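Local coordinates for thymidylate synthase (Enterobacteria phage T4, PDB 1TIS), which catalyses the reductive methylation of dUMP to dTMP, using methylenetetrahydrofolate as the carbon donor and releasing dihydrofolate, as a homodimer, at residues 64-68 with 69-73; 83-86 with 87-90; 142-145 with 146-149; 163-166 with 167-170. One frame throughout, in Å; residues are numbered along the deposited sequence.

Interaction 1: 64-68 with 69-73; sequences SGSTN and VNDLR
Asn68 caps the N terminus of helix 69-77 and bonds to Asn70, while Ser66, two residues earlier, reaches Asp71. From CB outward, the Asn68 side chain stays close to the new helix. Its CB lies 3.2 Å from Asp71 OD2. CG sits beside the carbonyl carbon and opposite the backbone N (chi1 177°), which carries OD1 forward over the first turn. There OD1 accepts from Asn70 N at 2.6 Å, with the donor tilted 17° from the amide plane. This is the N-cap bond. ND2 is the more remote branch and lies 3.8 Å from Asn70 OD1.

The main-chain O of Asn68 takes the N-H of Asp71 at 3.1 Å, and it also accepts from the indole NE1 of Trp61 in helix 53-64. The new helix is thereby tied to the one before it. That earlier helix ends in a Schellman motif, with Gly65 at positive phi. Asn70 turns its own amide nitrogen to the carbonyl O of Leu80.

Ser66 forms an ST turn. Its OG accepts from Asn68 N at 3.2 Å in a nearly straight bond. The same hydroxyl donates to the Asp71 carboxylate, so it is gripped by two bonds. Ser66 OG meets Asp71 OD2 at 2.8 Å, from above the carboxylate plane.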
# COMPACT_ATOMS: atom_id res chain seq x y z
N SER A 64 -6.00 -18.46 -10.90
CA SER A 64 -7.04 -18.95 -11.81
C SER A 64 -8.35 -18.14 -11.80
O SER A 64 -9.24 -18.36 -12.65
CB SER A 64 -7.36 -20.43 -11.52
OG SER A 64 -8.23 -20.70 -10.42
N GLY A 65 -8.54 -17.15 -10.91
CA GLY A 65 -9.80 -16.41 -10.85
C GLY A 65 -10.85 -17.19 -10.08
O GLY A 65 -12.02 -16.81 -10.05
N SER A 66 -10.47 -18.30 -9.43
CA SER A 66 -11.45 -19.07 -8.73
C SER A 66 -11.67 -18.48 -7.37
O SER A 66 -11.05 -17.53 -6.86
CB SER A 66 -11.00 -20.49 -8.60
OG SER A 66 -12.09 -21.28 -8.15
N THR A 67 -12.75 -19.03 -6.85
CA THR A 67 -13.28 -18.60 -5.59
C THR A 67 -14.04 -19.76 -4.98
O THR A 67 -14.66 -19.63 -3.92
CB THR A 67 -14.15 -17.42 -5.91
OG1 THR A 67 -14.70 -17.00 -4.70
CG2 THR A 67 -15.28 -17.76 -6.86
N ASN A 68 -13.98 -20.91 -5.65
CA ASN A 68 -14.65 -22.05 -5.11
C ASN A 68 -13.53 -22.87 -4.59
O ASN A 68 -12.62 -23.20 -5.35
CB ASN A 68 -15.36 -22.83 -6.16
CG ASN A 68 -15.99 -24.06 -5.55
OD1 ASN A 68 -15.45 -24.78 -4.71
ND2 ASN A 68 -17.21 -24.34 -5.94
N VAL A 69 -13.74 -23.26 -3.33
CA VAL A 69 -12.81 -24.03 -2.50
C VAL A 69 -12.48 -25.36 -3.12
O VAL A 69 -11.28 -25.69 -3.13
CB VAL A 69 -13.36 -24.36 -1.11
CG1 VAL A 69 -12.21 -24.91 -0.26
CG2 VAL A 69 -13.91 -23.16 -0.42
N ASN A 70 -13.45 -26.14 -3.64
CA ASN A 70 -13.14 -27.44 -4.25
C ASN A 70 -12.12 -27.32 -5.38
O ASN A 70 -11.31 -28.21 -5.61
CB ASN A 70 -14.33 -28.12 -4.89
CG ASN A 70 -15.56 -28.33 -4.03
OD1 ASN A 70 -16.31 -27.38 -3.78
ND2 ASN A 70 -15.82 -29.57 -3.59
N ASP A 71 -12.07 -26.19 -6.08
CA ASP A 71 -11.10 -26.03 -7.14
C ASP A 71 -9.70 -26.07 -6.57
O ASP A 71 -8.81 -26.69 -7.16
CB ASP A 71 -11.28 -24.71 -7.85
CG ASP A 71 -12.54 -24.63 -8.68
OD1 ASP A 71 -12.72 -25.46 -9.58
OD2 ASP A 71 -13.33 -23.74 -8.41
N LEU A 72 -9.53 -25.44 -5.41
CA LEU A 72 -8.26 -25.38 -4.73
C LEU A 72 -7.96 -26.84 -4.37
O LEU A 72 -6.86 -27.32 -4.68
CB LEU A 72 -8.43 -24.42 -3.53
CG LEU A 72 -7.51 -24.38 -2.31
CD1 LEU A 72 -6.05 -24.22 -2.69
CD2 LEU A 72 -7.89 -23.19 -1.46
N ARG A 73 -8.94 -27.61 -3.84
CA ARG A 73 -8.74 -29.03 -3.54
C ARG A 73 -8.19 -29.77 -4.75
O ARG A 73 -7.21 -30.53 -4.63
CB ARG A 73 -10.00 -29.76 -3.18
CG ARG A 73 -10.52 -29.51 -1.80
CD ARG A 73 -11.58 -30.55 -1.50
NE ARG A 73 -12.13 -30.24 -0.20
CZ ARG A 73 -13.28 -29.59 -0.04
NH1 ARG A 73 -14.06 -29.23 -1.07
NH2 ARG A 73 -13.68 -29.31 1.20

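Interaction 2: 83-86 with 87-90; sequences GKTV and WDEN
A type I beta turn from Thr85 to Asp88 leads the loop into helix 88-95. Its closing bond runs from Asp88 N to Thr85 O, 2.8 Å long, with an N-H...O angle of 161°.

The side chain of Asp88 folds back over the same turn. CG sits beside its own backbone N and opposite the carbonyl carbon (chi1 -75°), which turns the carboxylate toward Thr85. Asp88 OD2 then lies 2.6 Å from Thr85 N, a weak hydrogen bond because the hydrogen is badly aimed. The methyl group of Thr85 packs against the carboxylate, with Thr85 CG2 3.6 Å from Asp88 OD2. The two side chains cross at about a right angle. The other carboxylate oxygen, OD1, has a long, weak ion pair with Arg73 of helix 69-77.

At the turn's middle positions, Val86 and Trp87 are neighbours. Val86 CG2 touches Trp87 CD1 at 4.2 Å, while the rest of the indole heads into the protein. Its NE1 bonds to Glu58, and its ring meets that of Trp61 edge to face. The Trp87 side chain is about 8 Å from that of Cys156, the probable nucleophile, so this turn lies near the active site.

Leu72 of helix 69-77 touches both Thr85 and Trp87. Helix 53-64 adds Phe62 against the indole and Glu58 against Val86, placing the turn beside both helices at the entry to helix 88-95.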
# COMPACT_ATOMS: atom_id res chain seq x y z
N GLY A 83 -9.22 -34.15 1.11
CA GLY A 83 -8.05 -33.36 1.45
C GLY A 83 -8.43 -32.01 2.05
O GLY A 83 -9.13 -31.18 1.48
N LYS A 84 -7.96 -31.76 3.26
CA LYS A 84 -8.21 -30.46 3.86
C LYS A 84 -7.38 -29.47 3.06
O LYS A 84 -6.55 -29.87 2.22
CB LYS A 84 -7.78 -30.41 5.36
CG LYS A 84 -6.40 -30.99 5.58
CD LYS A 84 -5.80 -30.87 6.98
CE LYS A 84 -4.36 -31.42 6.90
NZ LYS A 84 -3.56 -30.81 5.84
N THR A 85 -7.67 -28.22 3.38
CA THR A 85 -7.07 -27.09 2.73
C THR A 85 -7.34 -25.85 3.58
O THR A 85 -8.34 -25.72 4.29
CB THR A 85 -7.64 -26.97 1.29
OG1 THR A 85 -6.51 -26.57 0.53
CG2 THR A 85 -8.76 -25.96 1.08
N VAL A 86 -6.36 -24.97 3.43
CA VAL A 86 -6.21 -23.67 4.07
C VAL A 86 -7.45 -22.77 4.19
O VAL A 86 -7.50 -21.93 5.09
CB VAL A 86 -5.08 -22.90 3.33
CG1 VAL A 86 -3.76 -23.27 3.96
CG2 VAL A 86 -5.04 -23.22 1.81
N TRP A 87 -8.45 -22.87 3.30
CA TRP A 87 -9.63 -22.04 3.45
C TRP A 87 -10.81 -22.82 3.99
O TRP A 87 -11.85 -22.24 4.27
CB TRP A 87 -10.01 -21.38 2.10
CG TRP A 87 -9.17 -20.16 1.70
CD1 TRP A 87 -7.98 -20.37 1.08
CD2 TRP A 87 -9.46 -18.80 1.85
NE1 TRP A 87 -7.53 -19.18 0.82
CE2 TRP A 87 -8.36 -18.23 1.25
CE3 TRP A 87 -10.42 -17.93 2.35
CZ2 TRP A 87 -8.17 -16.87 1.13
CZ3 TRP A 87 -10.25 -16.56 2.24
CH2 TRP A 87 -9.14 -16.04 1.63
N ASP A 88 -10.70 -24.13 4.23
CA ASP A 88 -11.82 -24.93 4.72
C ASP A 88 -12.51 -24.46 5.98
O ASP A 88 -13.71 -24.14 5.97
CB ASP A 88 -11.36 -26.35 4.95
CG ASP A 88 -11.18 -27.13 3.67
OD1 ASP A 88 -11.93 -26.97 2.71
OD2 ASP A 88 -10.27 -27.93 3.67
N GLU A 89 -11.79 -24.38 7.09
CA GLU A 89 -12.39 -23.89 8.30
C GLU A 89 -12.13 -22.42 8.16
O GLU A 89 -11.12 -21.93 8.67
CB GLU A 89 -11.69 -24.44 9.55
CG GLU A 89 -12.40 -25.62 10.25
CD GLU A 89 -12.10 -27.02 9.72
OE1 GLU A 89 -10.92 -27.38 9.59
OE2 GLU A 89 -13.04 -27.77 9.45
N ASN A 90 -12.97 -21.78 7.33
CA ASN A 90 -12.95 -20.33 7.00
C ASN A 90 -14.19 -20.13 6.12
O ASN A 90 -15.02 -19.22 6.26
CB ASN A 90 -11.66 -19.91 6.22
CG ASN A 90 -11.27 -18.44 6.38
OD1 ASN A 90 -11.56 -17.62 5.52
ND2 ASN A 90 -10.60 -18.00 7.42

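Interaction 3: 142-145 with 146-149; sequences AWNP and AELK
Trp143 places its ring carbon CG opposite the backbone N (chi1 -177°), and Leu148 swings CG to the side of its own N (chi1 -64°). These torsions bring a leucine methyl over the indole across a compact turn in the loop before strand 157-164. Leu148 CD2 stands 3.6 Å from the centroid of the six-membered ring of Trp143, only 8° off the ring normal. This is a CH-pi contact over one face. The second branch reaches farther along the ring, where Leu148 CD1 meets Trp143 CZ2 at 3.5 Å.

The turn is held by main-chain bonds. Glu147 N donates to Asn144 O at 2.8 Å, and Leu148 N makes a weak bond of 3.4 Å to Pro145 O. Asn144 ND2 and Glu147 OE1 each hydrogen-bond to the side-chain amide of Gln112.

Trp143 lies next to Arg176, which probably contributes to the dUMP site of the other subunit. Phe116 of the second subunit packs on Pro145 and Ala146, and its Ser141 on Trp143, so the turn is part of the dimer interface. Within the turn, the methyl group of Ala146 approaches the amide of Asn144, with Ala146 CB 3.7 Å from Asn144 OD1.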
# COMPACT_ATOMS: atom_id res chain seq x y z
N ALA A 142 -6.41 -5.54 -4.65
CA ALA A 142 -7.35 -6.62 -4.43
C ALA A 142 -8.50 -6.09 -3.56
O ALA A 142 -9.60 -6.64 -3.53
CB ALA A 142 -6.68 -7.78 -3.70
N TRP A 143 -8.30 -5.00 -2.83
CA TRP A 143 -9.34 -4.45 -2.00
C TRP A 143 -10.28 -3.75 -2.96
O TRP A 143 -9.92 -2.85 -3.72
CB TRP A 143 -8.72 -3.50 -1.04
CG TRP A 143 -9.62 -2.84 -0.01
CD1 TRP A 143 -10.10 -1.57 -0.21
CD2 TRP A 143 -9.89 -3.34 1.24
NE1 TRP A 143 -10.65 -1.25 0.93
CE2 TRP A 143 -10.54 -2.27 1.81
CE3 TRP A 143 -9.66 -4.47 1.98
CZ2 TRP A 143 -10.98 -2.33 3.12
CZ3 TRP A 143 -10.09 -4.52 3.29
CH2 TRP A 143 -10.75 -3.46 3.86
N ASN A 144 -11.49 -4.25 -2.93
CA ASN A 144 -12.56 -3.72 -3.75
C ASN A 144 -13.59 -3.18 -2.77
O ASN A 144 -14.40 -3.98 -2.29
CB ASN A 144 -13.12 -4.86 -4.63
CG ASN A 144 -14.14 -4.38 -5.65
OD1 ASN A 144 -14.96 -3.53 -5.34
ND2 ASN A 144 -14.16 -4.85 -6.88
N PRO A 145 -13.63 -1.89 -2.42
CA PRO A 145 -14.49 -1.34 -1.37
C PRO A 145 -15.95 -1.77 -1.53
O PRO A 145 -16.63 -2.27 -0.63
CB PRO A 145 -14.31 0.17 -1.47
CG PRO A 145 -12.95 0.34 -2.09
CD PRO A 145 -12.88 -0.83 -3.08
N ALA A 146 -16.35 -1.69 -2.78
CA ALA A 146 -17.70 -1.96 -3.15
C ALA A 146 -18.06 -3.45 -3.13
O ALA A 146 -19.23 -3.77 -3.35
CB ALA A 146 -17.87 -1.32 -4.53
N GLU A 147 -17.13 -4.39 -2.91
CA GLU A 147 -17.47 -5.81 -2.88
C GLU A 147 -16.95 -6.46 -1.64
O GLU A 147 -16.99 -7.67 -1.49
CB GLU A 147 -16.89 -6.60 -4.04
CG GLU A 147 -17.56 -6.45 -5.39
CD GLU A 147 -16.86 -7.17 -6.53
OE1 GLU A 147 -16.41 -8.31 -6.34
OE2 GLU A 147 -16.75 -6.61 -7.63
N LEU A 148 -16.45 -5.69 -0.69
CA LEU A 148 -15.99 -6.24 0.59
C LEU A 148 -17.15 -7.04 1.18
O LEU A 148 -17.00 -8.19 1.59
CB LEU A 148 -15.61 -5.14 1.59
CG LEU A 148 -14.44 -4.22 1.26
CD1 LEU A 148 -14.33 -3.08 2.29
CD2 LEU A 148 -13.16 -5.07 1.17
N LYS A 149 -18.35 -6.44 1.03
CA LYS A 149 -19.58 -7.00 1.52
C LYS A 149 -19.84 -8.41 1.20
O LYS A 149 -20.44 -9.03 2.05
CB LYS A 149 -20.77 -6.20 1.05
CG LYS A 149 -20.84 -5.07 2.07
CD LYS A 149 -20.98 -5.60 3.52
CE LYS A 149 -20.43 -4.65 4.61
NZ LYS A 149 -18.97 -4.59 4.68

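Interaction 4: 163-166 with 167-170; sequences NVRN and GYLD
The Tyr168 ring carries the guanidinium of Arg165 over one face, at the end of the beta hairpin formed by strands 157-164 and 168-179. Arg165 NH2 stands over the middle of the ring, 3.3 Å above its plane. Arg165 CZ is 4.1 Å from the ring centroid, a cation-pi contact. The two planes are 74° apart, so the guanidinium stands on the ring with an edge down. Tyr168 CG lies at that edge, in the guanidinium plane. A bend at chi3 (-53°) turns the end of Arg165 over the ring, while NE passes 3.4 Å from Tyr168 CD1.

The stem of Arg165 also runs by Asp170, whose OD2 is 3.4 Å from Arg165 CG. The charged groups of this pair stay apart, their planes nearly perpendicular. Asp170 OD1 instead accepts from the backbone N of Asp208.

Asn163 and Asp170 are an antiparallel hydrogen-bonded pair, and Val164 with Leu169 is the non-hydrogen-bonded pair next to it. Gly167 takes positive phi in the connecting loop. Leu169 packs on helix 184-202. On the other face, Phe30 of the second subunit covers Asn163 and Asp170, and Asn163 lies close to Arg136, a probable dUMP-binding residue. At the mouth of the loop, Arg165 N donates to Tyr168 O at 2.8 Å.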
# COMPACT_ATOMS: atom_id res chain seq x y z
N ASN A 163 8.34 -3.19 -10.09
CA ASN A 163 9.32 -2.21 -10.56
C ASN A 163 10.27 -3.00 -11.45
O ASN A 163 10.58 -4.15 -11.11
CB ASN A 163 10.14 -1.64 -9.43
CG ASN A 163 10.39 -0.15 -9.50
OD1 ASN A 163 9.51 0.66 -9.22
ND2 ASN A 163 11.60 0.30 -9.79
N VAL A 164 10.71 -2.47 -12.58
CA VAL A 164 11.67 -3.16 -13.44
C VAL A 164 13.04 -2.46 -13.33
O VAL A 164 13.12 -1.25 -13.63
CB VAL A 164 11.10 -3.13 -14.88
CG1 VAL A 164 12.01 -3.94 -15.78
CG2 VAL A 164 9.68 -3.70 -14.91
N ARG A 165 14.09 -3.15 -12.79
CA ARG A 165 15.46 -2.61 -12.62
C ARG A 165 16.18 -2.42 -13.96
O ARG A 165 15.81 -1.56 -14.75
CB ARG A 165 16.27 -3.52 -11.72
CG ARG A 165 15.95 -3.12 -10.30
CD ARG A 165 17.01 -3.36 -9.23
NE ARG A 165 17.49 -4.74 -9.20
CZ ARG A 165 18.24 -5.24 -8.21
NH1 ARG A 165 18.60 -4.46 -7.18
NH2 ARG A 165 18.66 -6.51 -8.22
N ASN A 166 17.29 -3.07 -14.29
CA ASN A 166 17.68 -3.09 -15.68
C ASN A 166 17.97 -4.56 -15.62
O ASN A 166 19.06 -5.00 -15.26
CB ASN A 166 18.99 -2.32 -16.03
CG ASN A 166 19.06 -1.63 -17.41
OD1 ASN A 166 19.93 -0.78 -17.62
ND2 ASN A 166 18.21 -1.82 -18.42
N GLY A 167 16.85 -5.27 -15.79
CA GLY A 167 16.94 -6.72 -15.85
C GLY A 167 16.44 -7.44 -14.62
O GLY A 167 16.54 -8.66 -14.52
N TYR A 168 15.91 -6.72 -13.65
CA TYR A 168 15.30 -7.39 -12.52
C TYR A 168 13.85 -6.90 -12.39
O TYR A 168 13.43 -5.86 -12.92
CB TYR A 168 16.11 -7.11 -11.27
CG TYR A 168 17.57 -7.57 -11.31
CD1 TYR A 168 18.52 -6.69 -11.80
CD2 TYR A 168 17.98 -8.77 -10.77
CE1 TYR A 168 19.87 -6.99 -11.75
CE2 TYR A 168 19.33 -9.08 -10.71
CZ TYR A 168 20.28 -8.18 -11.19
OH TYR A 168 21.65 -8.41 -11.07
N LEU A 169 13.06 -7.76 -11.76
CA LEU A 169 11.67 -7.49 -11.52
C LEU A 169 11.58 -7.35 -10.03
O LEU A 169 12.21 -8.13 -9.31
CB LEU A 169 10.82 -8.65 -11.95
CG LEU A 169 9.35 -8.57 -11.73
CD1 LEU A 169 8.75 -7.43 -12.54
CD2 LEU A 169 8.77 -9.90 -12.11
N ASP A 170 10.82 -6.42 -9.51
CA ASP A 170 10.76 -6.29 -8.08
C ASP A 170 9.29 -6.31 -7.70
O ASP A 170 8.51 -5.80 -8.53
CB ASP A 170 11.41 -4.98 -7.67
CG ASP A 170 12.85 -4.71 -8.15
OD1 ASP A 170 13.67 -5.63 -8.23
OD2 ASP A 170 13.14 -3.55 -8.43

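Overall arrangement
The four contacts follow in series along the chain, and none nests in or crosses another. Each is local: a cap, a turn or a hairpin end. Interaction 1 joins the end of helix 53-64 to the start of helix 69-77. Interaction 2 follows that helix and opens helix 88-95. These two touch, Val69 packing on Asp88, and the centres of the two contacts are 11 Å apart. Interaction 3 lies in the loop before strand 157-164, about 9 Å from interaction 1 at the nearest atoms. Interaction 4 turns that strand into strand 168-179, across the chain's centre from interaction 2. Interactions 3 and 4 both meet the second subunit, though their centres are 30 Å apart.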